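Local atomic coordinates of protein SCO1 homolog 1, mitochondrial (PDB entry 6N5U), a protein that binds copper (I) and is thought to act in copper homeostasis, mitochondrial redox signalling or insertion of copper into cytochrome c oxidase. Residues Leu35-Phe39 / Leu128-Ile133; Pro77-Val82 / Thr100-Ile106. All coordinates share one frame; numbering follows the deposited sequence.

How the interactions relate
The two contacts lie in the same thioredoxin-fold domain, with centres about 13 Å apart. Interaction 1 joins the C-terminal end of strand 32-38 to the segment from strand 127-131 that carries the copper ligand His131. Interaction 2 lies within the chain interval closed by interaction 1. It joins the loop after strand 68-74 to the end of strand 97-100 and the start of helix 103-112. Strands 32-38, 68-74 and 97-100 are neighbours in the main mixed sheet. The contacts meet where Phe39 packs against Arg79 and Asp80. Interaction 1 holds a copper ligand. Interaction 2 lies close by, with its Asp80 side chain about 9 Å from the copper ion.

Interaction 1: residues Leu35-Phe39 / Leu128-Ile133; sequences LYFGF and LVDHSI. With CU1 (copper (I) ion), chain D.
His131 reaches across to Phe37, Gly38 and Phe39 and binds the copper (I) ion through NE2 at 2.5 Å. The metal lies at the edge of the imidazole, in the ring plane. Cys42 and Cys46 supply the other two ligands. The second ring nitrogen is also held: His131 ND1 donates to Ser132 O over 3.0 Å. The donor stands above the carbonyl plane of Ser132. This bond restrains the rotation of the imidazole and is consistent with a metal-facing NE2 that carries no proton. CG of His131 sits between its backbone N and carbonyl carbon (chi1 63°), which swings the ring toward strand 32-38. There Phe37 O comes to 3.4 Å from His131 CE1, obliquely to the ring.

In this thioredoxin fold, strand 32-38 belongs to the main sheet, while strand 127-131 pairs with strand 117-121 in a separate hairpin. The short segments run at 134° to each other, and side chains join them without backbone pairing. The Phe39 ring meets the imidazole rim to rim, with planes at 86° and Phe39 CD1 3.7 Å from His131 NE2. Val129 lies over a face of the Phe39 ring and makes a CH-pi contact, its CB 4.2 Å from the centroid. Leu128 comes to the edge of the same ring, with its CD2 3.7 Å from Phe39 CZ. Tyr36 OH lies at the edge of the His131 ring, near its plane, 4.0 Å from His131 CE1. The Tyr36 side chain also touches Cys46 of helix 45-64. At the edge of the Tyr36 ring, CE1 faces CG2 of Ile133 at 4.5 Å.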
ATOM      1  N   LEU A  35       3.838   0.455   2.194  1.00 43.99           N
ATOM      2  CA  LEU A  35       2.398   0.772   2.111  1.00 41.89           C
ATOM      3  C   LEU A  35       2.094   1.575   0.850  1.00 46.51           C
ATOM      4  O   LEU A  35       2.764   2.571   0.599  1.00 47.63           O
ATOM      5  CB  LEU A  35       1.893   1.562   3.335  1.00 41.06           C
ATOM      6  CG  LEU A  35       2.288   1.139   4.744  1.00 46.87           C
ATOM      7  CD1 LEU A  35       2.093   2.296   5.697  1.00 48.06           C
ATOM      8  CD2 LEU A  35       1.434   0.007   5.253  1.00 47.79           C
ATOM      9  N   TYR A  36       1.111   1.134   0.053  1.00 41.63           N
ATOM     10  CA  TYR A  36       0.691   1.797  -1.180  1.00 40.92           C
ATOM     11  C   TYR A  36      -0.789   2.088  -1.038  1.00 44.69           C
ATOM     12  O   TYR A  36      -1.578   1.188  -0.727  1.00 44.77           O
ATOM     13  CB  TYR A  36       0.991   0.953  -2.468  1.00 41.79           C
ATOM     14  CG  TYR A  36       0.434   1.570  -3.740  1.00 43.06           C
ATOM     15  CD1 TYR A  36       1.069   2.649  -4.350  1.00 47.05           C
ATOM     16  CD2 TYR A  36      -0.775   1.135  -4.280  1.00 42.29           C
ATOM     17  CE1 TYR A  36       0.506   3.295  -5.455  1.00 49.97           C
ATOM     18  CE2 TYR A  36      -1.349   1.772  -5.386  1.00 42.87           C
ATOM     19  CZ  TYR A  36      -0.697   2.844  -5.979  1.00 54.05           C
ATOM     20  OH  TYR A  36      -1.240   3.476  -7.076  1.00 54.31           O
ATOM     21  N   PHE A  37      -1.166   3.343  -1.243  1.00 40.67           N
ATOM     22  CA  PHE A  37      -2.575   3.738  -1.142  1.00 39.46           C
ATOM     23  C   PHE A  37      -3.133   3.752  -2.562  1.00 42.92           C
ATOM     24  O   PHE A  37      -2.516   4.344  -3.463  1.00 45.98           O
ATOM     25  CB  PHE A  37      -2.702   5.112  -0.451  1.00 40.68           C
ATOM     26  CG  PHE A  37      -2.420   5.121   1.044  1.00 41.47           C
ATOM     27  CD1 PHE A  37      -1.116   5.032   1.527  1.00 41.51           C
ATOM     28  CD2 PHE A  37      -3.460   5.249   1.967  1.00 43.22           C
ATOM     29  CE1 PHE A  37      -0.857   5.013   2.896  1.00 42.01           C
ATOM     30  CE2 PHE A  37      -3.197   5.241   3.343  1.00 45.72           C
ATOM     31  CZ  PHE A  37      -1.895   5.110   3.794  1.00 43.39           C
ATOM     32  N   GLY A  38      -4.235   3.041  -2.757  1.00 35.05           N
ATOM     33  CA  GLY A  38      -4.867   2.926  -4.064  1.00 34.54           C
ATOM     34  C   GLY A  38      -6.340   2.602  -4.004  1.00 38.03           C
ATOM     35  O   GLY A  38      -6.948   2.732  -2.945  1.00 37.13           O
ATOM     36  N   PHE A  39      -6.923   2.205  -5.156  1.00 34.50           N
ATOM     37  CA  PHE A  39      -8.332   1.807  -5.338  1.00 33.51           C
ATOM     38  C   PHE A  39      -8.457   0.744  -6.456  1.00 40.52           C
ATOM     39  O   PHE A  39      -7.856   0.912  -7.514  1.00 42.28           O
ATOM     40  CB  PHE A  39      -9.272   3.015  -5.517  1.00 35.01           C
ATOM     41  CG  PHE A  39      -9.348   3.729  -6.848  1.00 37.36           C
ATOM     42  CD1 PHE A  39      -8.402   4.686  -7.196  1.00 40.37           C
ATOM     43  CD2 PHE A  39     -10.450   3.559  -7.684  1.00 40.45           C
ATOM     44  CE1 PHE A  39      -8.495   5.370  -8.413  1.00 42.85           C
ATOM     45  CE2 PHE A  39     -10.551   4.256  -8.894  1.00 44.05           C
ATOM     46  CZ  PHE A  39      -9.568   5.149  -9.255  1.00 42.72           C
ATOM     47  N   LEU A 128     -14.065   7.811 -10.182  1.00 43.74           N
ATOM     48  CA  LEU A 128     -12.711   7.380  -9.886  1.00 41.06           C
ATOM     49  C   LEU A 128     -12.306   8.135  -8.636  1.00 43.36           C
ATOM     50  O   LEU A 128     -13.029   9.023  -8.210  1.00 47.09           O
ATOM     51  CB  LEU A 128     -11.730   7.639 -11.058  1.00 41.68           C
ATOM     52  CG  LEU A 128     -11.977   6.883 -12.372  1.00 45.88           C
ATOM     53  CD1 LEU A 128     -11.109   7.399 -13.469  1.00 46.80           C
ATOM     54  CD2 LEU A 128     -11.782   5.422 -12.224  1.00 45.48           C
ATOM     55  N   VAL A 129     -11.239   7.720  -7.989  1.00 36.74           N
ATOM     56  CA  VAL A 129     -10.695   8.405  -6.824  1.00 35.95           C
ATOM     57  C   VAL A 129      -9.339   9.001  -7.229  1.00 40.68           C
ATOM     58  O   VAL A 129      -8.449   8.284  -7.684  1.00 39.95           O
ATOM     59  CB  VAL A 129     -10.630   7.540  -5.527  1.00 36.52           C
ATOM     60  CG1 VAL A 129      -9.980   8.316  -4.385  1.00 35.16           C
ATOM     61  CG2 VAL A 129     -12.021   7.045  -5.121  1.00 35.53           C
ATOM     62  N   ASP A 130      -9.247  10.326  -7.183  1.00 38.38           N
ATOM     63  CA  ASP A 130      -8.018  11.057  -7.475  1.00 38.69           C
ATOM     64  C   ASP A 130      -7.221  11.015  -6.168  1.00 38.76           C
ATOM     65  O   ASP A 130      -7.760  11.332  -5.109  1.00 33.90           O
ATOM     66  CB  ASP A 130      -8.368  12.496  -7.873  1.00 43.08           C
ATOM     67  CG  ASP A 130      -7.213  13.342  -8.343  1.00 55.23           C
ATOM     68  OD1 ASP A 130      -6.171  12.774  -8.704  1.00 54.35           O
ATOM     69  OD2 ASP A 130      -7.360  14.573  -8.363  1.00 70.50           O
ATOM     70  N   HIS A 131      -5.980  10.547  -6.220  1.00 38.60           N
ATOM     71  CA  HIS A 131      -5.189  10.388  -4.997  1.00 39.27           C
ATOM     72  C   HIS A 131      -3.699  10.524  -5.209  1.00 44.94           C
ATOM     73  O   HIS A 131      -3.224  10.568  -6.349  1.00 45.95           O
ATOM     74  CB  HIS A 131      -5.505   9.030  -4.329  1.00 39.22           C
ATOM     75  CG  HIS A 131      -5.123   7.850  -5.182  1.00 42.21           C
ATOM     76  ND1 HIS A 131      -3.888   7.239  -5.056  1.00 43.66           N
ATOM     77  CD2 HIS A 131      -5.811   7.245  -6.176  1.00 43.43           C
ATOM     78  CE1 HIS A 131      -3.893   6.254  -5.933  1.00 42.95           C
ATOM     79  NE2 HIS A 131      -5.038   6.220  -6.625  1.00 43.30           N
ATOM     80  N   SER A 132      -2.967  10.571  -4.085  1.00 42.61           N
ATOM     81  CA  SER A 132      -1.512  10.707  -4.014  1.00 43.35           C
ATOM     82  C   SER A 132      -0.890   9.387  -4.460  1.00 50.07           C
ATOM     83  O   SER A 132      -1.320   8.326  -3.987  1.00 49.23           O
ATOM     84  CB  SER A 132      -1.082  11.009  -2.580  1.00 43.27           C
ATOM     85  OG  SER A 132      -1.897  11.961  -1.919  1.00 44.57           O
ATOM     86  N   ILE A 133       0.061   9.434  -5.411  1.00 49.91           N
ATOM     87  CA  ILE A 133       0.742   8.215  -5.900  1.00 50.88           C
ATOM     88  C   ILE A 133       1.977   8.102  -5.045  1.00 57.53           C
ATOM     89  O   ILE A 133       2.976   8.815  -5.255  1.00 58.80           O
ATOM     90  CB  ILE A 133       0.986   8.188  -7.424  1.00 55.00           C
ATOM     91  CG1 ILE A 133      -0.358   8.342  -8.160  1.00 55.03           C
ATOM     92  CG2 ILE A 133       1.704   6.895  -7.835  1.00 56.13           C
ATOM     93  CD1 ILE A 133      -0.347   9.310  -9.305  1.00 64.36           C
TER
HETATM   94 CU   CU1 D 201      -4.997   4.729  -8.670  0.50 56.44          CU

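Interaction 2: residues Pro77-Val82 / Thr100-Ile106; sequences PERDTV and TGSPEEI
Thr100 and Asp80 make the one hydrogen bond between the two segments. Thr100 OG1 donates to Asp80 O over 2.8 Å. The C=O...donor angle is 166°, so the hydroxyl meets the carbonyl nearly head-on. OG1 gets there because it lies opposite the backbone N of Thr100 (chi1 -165°). The accepting residue is the centre of an inverse gamma turn, closed by a weak bond from Thr81 N to Arg79 O. The carboxylate of Asp80 is engaged elsewhere, by the hydroxyls of Thr40 and Ser74.

Apolar packing makes up most of the rest. The Pro77 ring rests on the first turn of helix 103-112. Its CG lies 3.8 Å from Ile106 CG1, and the two side chains run past each other in opposite directions. Pro77 CG also faces Pro103 CB at 4.2 Å. On the far side of the hydroxyl bond, Thr100 CG2 meets Val82 CG2 at 3.8 Å, and these side chains cross at about a right angle. Separately, Pro77 CB is in van der Waals contact with the polar Gly101 O.

Helix capping orders both segments. Ser102 and Glu105 form a capping box: Glu105 N donates to Ser102 OG over 3.0 Å, and Ser102 N donates to Glu105 OE1 over 3.3 Å. The other oxygen, Glu105 OE2, forms a salt bridge with Arg22. Thr81 caps helix 82-89 through Gln84 N. That helix is the connection of a beta-alpha-beta crossover between parallel strands 68-74 and 97-100, and the contact joins the loop after strand 68-74 to the C-terminal end of strand 97-100 and the next helix. The hydroxyl of buried Thr100 has its partner in Asp80 O. This bond is consistent with holding the gamma-turn carbonyl in place, while the Thr100 methyl packs on Val82 at the start of helix 82-89.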
ATOM      1  N   PRO A  77     -13.394   2.984  -0.038  1.00 36.93           N
ATOM      2  CA  PRO A  77     -14.140   1.992   0.751  1.00 38.04           C
ATOM      3  C   PRO A  77     -15.589   1.702   0.307  1.00 44.08           C
ATOM      4  O   PRO A  77     -16.147   0.672   0.722  1.00 43.61           O
ATOM      5  CB  PRO A  77     -14.085   2.565   2.171  1.00 40.50           C
ATOM      6  CG  PRO A  77     -13.894   4.006   1.992  1.00 44.54           C
ATOM      7  CD  PRO A  77     -13.004   4.128   0.812  1.00 39.35           C
ATOM      8  N   GLU A  78     -16.204   2.592  -0.515  1.00 41.39           N
ATOM      9  CA  GLU A  78     -17.593   2.408  -0.969  1.00 42.98           C
ATOM     10  C   GLU A  78     -17.731   1.232  -1.913  1.00 48.28           C
ATOM     11  O   GLU A  78     -18.775   0.570  -1.901  1.00 51.40           O
ATOM     12  CB  GLU A  78     -18.160   3.678  -1.631  1.00 45.07           C
ATOM     13  CG  GLU A  78     -18.450   4.827  -0.672  1.00 49.54           C
ATOM     14  CD  GLU A  78     -18.420   6.212  -1.299  1.00 65.37           C
ATOM     15  OE1 GLU A  78     -17.362   6.615  -1.840  1.00 55.68           O
ATOM     16  OE2 GLU A  78     -19.461   6.904  -1.242  1.00 67.73           O
ATOM     17  N   ARG A  79     -16.692   0.980  -2.741  1.00 40.47           N
ATOM     18  CA  ARG A  79     -16.681  -0.090  -3.742  1.00 39.08           C
ATOM     19  C   ARG A  79     -15.754  -1.232  -3.355  1.00 44.28           C
ATOM     20  O   ARG A  79     -16.037  -2.405  -3.648  1.00 46.73           O
ATOM     21  CB  ARG A  79     -16.282   0.457  -5.126  1.00 33.45           C
ATOM     22  CG  ARG A  79     -17.402   1.226  -5.829  1.00 37.94           C
ATOM     23  CD  ARG A  79     -17.082   1.587  -7.274  1.00 33.49           C
ATOM     24  NE  ARG A  79     -15.868   2.396  -7.372  1.00 36.22           N
ATOM     25  CZ  ARG A  79     -15.499   3.067  -8.453  1.00 49.61           C
ATOM     26  NH1 ARG A  79     -16.257   3.053  -9.543  1.00 40.58           N
ATOM     27  NH2 ARG A  79     -14.377   3.766  -8.453  1.00 41.07           N
ATOM     28  N   ASP A  80     -14.634  -0.882  -2.730  1.00 38.99           N
ATOM     29  CA  ASP A  80     -13.610  -1.815  -2.326  1.00 37.69           C
ATOM     30  C   ASP A  80     -13.923  -2.453  -0.969  1.00 40.97           C
ATOM     31  O   ASP A  80     -13.424  -2.029   0.072  1.00 38.59           O
ATOM     32  CB  ASP A  80     -12.216  -1.159  -2.359  1.00 38.74           C
ATOM     33  CG  ASP A  80     -11.703  -0.589  -3.690  1.00 47.07           C
ATOM     34  OD1 ASP A  80     -12.452  -0.649  -4.718  1.00 45.00           O
ATOM     35  OD2 ASP A  80     -10.559  -0.087  -3.709  1.00 50.58           O
ATOM     36  N   THR A  81     -14.723  -3.522  -1.014  1.00 40.37           N
ATOM     37  CA  THR A  81     -15.091  -4.351   0.134  1.00 41.85           C
ATOM     38  C   THR A  81     -13.949  -5.359   0.410  1.00 45.22           C
ATOM     39  O   THR A  81     -13.035  -5.493  -0.415  1.00 43.64           O
ATOM     40  CB  THR A  81     -16.401  -5.121  -0.180  1.00 47.49           C
ATOM     41  OG1 THR A  81     -16.164  -6.041  -1.247  1.00 45.61           O
ATOM     42  CG2 THR A  81     -17.568  -4.201  -0.518  1.00 43.20           C
ATOM     43  N   VAL A  82     -14.047  -6.113   1.530  1.00 41.56           N
ATOM     44  CA  VAL A  82     -13.092  -7.160   1.897  1.00 41.16           C
ATOM     45  C   VAL A  82     -12.911  -8.147   0.739  1.00 48.34           C
ATOM     46  O   VAL A  82     -11.772  -8.364   0.327  1.00 48.63           O
ATOM     47  CB  VAL A  82     -13.431  -7.843   3.253  1.00 45.09           C
ATOM     48  CG1 VAL A  82     -12.577  -9.086   3.502  1.00 45.05           C
ATOM     49  CG2 VAL A  82     -13.260  -6.852   4.398  1.00 45.13           C
ATOM     50  N   THR A 100      -8.739  -2.270   4.124  1.00 31.89           N
ATOM     51  CA  THR A 100      -9.920  -1.485   3.814  1.00 32.55           C
ATOM     52  C   THR A 100     -10.539  -1.028   5.173  1.00 42.21           C
ATOM     53  O   THR A 100      -9.899  -1.199   6.224  1.00 43.10           O
ATOM     54  CB  THR A 100     -10.835  -2.329   2.877  1.00 41.29           C
ATOM     55  OG1 THR A 100     -11.827  -1.501   2.268  1.00 43.81           O
ATOM     56  CG2 THR A 100     -11.480  -3.546   3.580  1.00 40.63           C
ATOM     57  N   GLY A 101     -11.747  -0.450   5.134  1.00 40.20           N
ATOM     58  CA  GLY A 101     -12.462  -0.031   6.331  1.00 41.83           C
ATOM     59  C   GLY A 101     -13.692   0.802   6.043  1.00 47.59           C
ATOM     60  O   GLY A 101     -14.215   0.795   4.922  1.00 47.91           O
ATOM     61  N   SER A 102     -14.163   1.516   7.072  1.00 44.41           N
ATOM     62  CA  SER A 102     -15.287   2.422   6.979  1.00 44.58           C
ATOM     63  C   SER A 102     -14.754   3.710   6.336  1.00 50.10           C
ATOM     64  O   SER A 102     -13.562   3.993   6.503  1.00 49.39           O
ATOM     65  CB  SER A 102     -15.851   2.708   8.371  1.00 49.05           C
ATOM     66  OG  SER A 102     -15.043   3.582   9.144  1.00 50.72           O
ATOM     67  N   PRO A 103     -15.581   4.541   5.639  1.00 47.85           N
ATOM     68  CA  PRO A 103     -15.038   5.784   5.058  1.00 46.29           C
ATOM     69  C   PRO A 103     -14.328   6.697   6.065  1.00 49.23           C
ATOM     70  O   PRO A 103     -13.436   7.455   5.662  1.00 46.52           O
ATOM     71  CB  PRO A 103     -16.264   6.435   4.400  1.00 49.00           C
ATOM     72  CG  PRO A 103     -17.209   5.313   4.152  1.00 54.01           C
ATOM     73  CD  PRO A 103     -17.023   4.395   5.326  1.00 50.43           C
ATOM     74  N   GLU A 104     -14.718   6.602   7.367  1.00 48.60           N
ATOM     75  CA  GLU A 104     -14.149   7.347   8.504  1.00 48.94           C
ATOM     76  C   GLU A 104     -12.802   6.736   8.895  1.00 51.49           C
ATOM     77  O   GLU A 104     -11.856   7.471   9.141  1.00 51.60           O
ATOM     78  CB  GLU A 104     -15.119   7.318   9.698  1.00 53.00           C
ATOM     79  CG  GLU A 104     -14.838   8.364  10.763  1.00 72.50           C
ATOM     80  CD  GLU A 104     -15.474   8.102  12.121  1.00114.44           C
ATOM     81  OE1 GLU A 104     -16.724   8.095  12.211  1.00129.55           O
ATOM     82  OE2 GLU A 104     -14.717   7.907  13.100  1.00114.84           O
ATOM     83  N   GLU A 105     -12.720   5.394   8.950  1.00 48.26           N
ATOM     84  CA  GLU A 105     -11.499   4.646   9.270  1.00 47.38           C
ATOM     85  C   GLU A 105     -10.411   4.965   8.239  1.00 50.31           C
ATOM     86  O   GLU A 105      -9.269   5.250   8.631  1.00 50.98           O
ATOM     87  CB  GLU A 105     -11.777   3.129   9.332  1.00 48.76           C
ATOM     88  CG  GLU A 105     -12.233   2.665  10.705  1.00 57.20           C
ATOM     89  CD  GLU A 105     -12.769   1.252  10.840  1.00 70.08           C
ATOM     90  OE1 GLU A 105     -12.764   0.502   9.841  1.00 38.52           O
ATOM     91  OE2 GLU A 105     -13.203   0.895  11.958  1.00 79.84           O
ATOM     92  N   ILE A 106     -10.798   4.974   6.935  1.00 45.45           N
ATOM     93  CA  ILE A 106      -9.957   5.296   5.772  1.00 44.73           C
ATOM     94  C   ILE A 106      -9.510   6.763   5.823  1.00 52.42           C
ATOM     95  O   ILE A 106      -8.371   7.059   5.462  1.00 54.37           O
ATOM     96  CB  ILE A 106     -10.697   4.948   4.448  1.00 46.70           C
ATOM     97  CG1 ILE A 106     -11.000   3.415   4.313  1.00 46.32           C
ATOM     98  CG2 ILE A 106      -9.989   5.502   3.199  1.00 47.26           C
ATOM     99  CD1 ILE A 106      -9.789   2.406   4.353  1.00 48.10           C
TER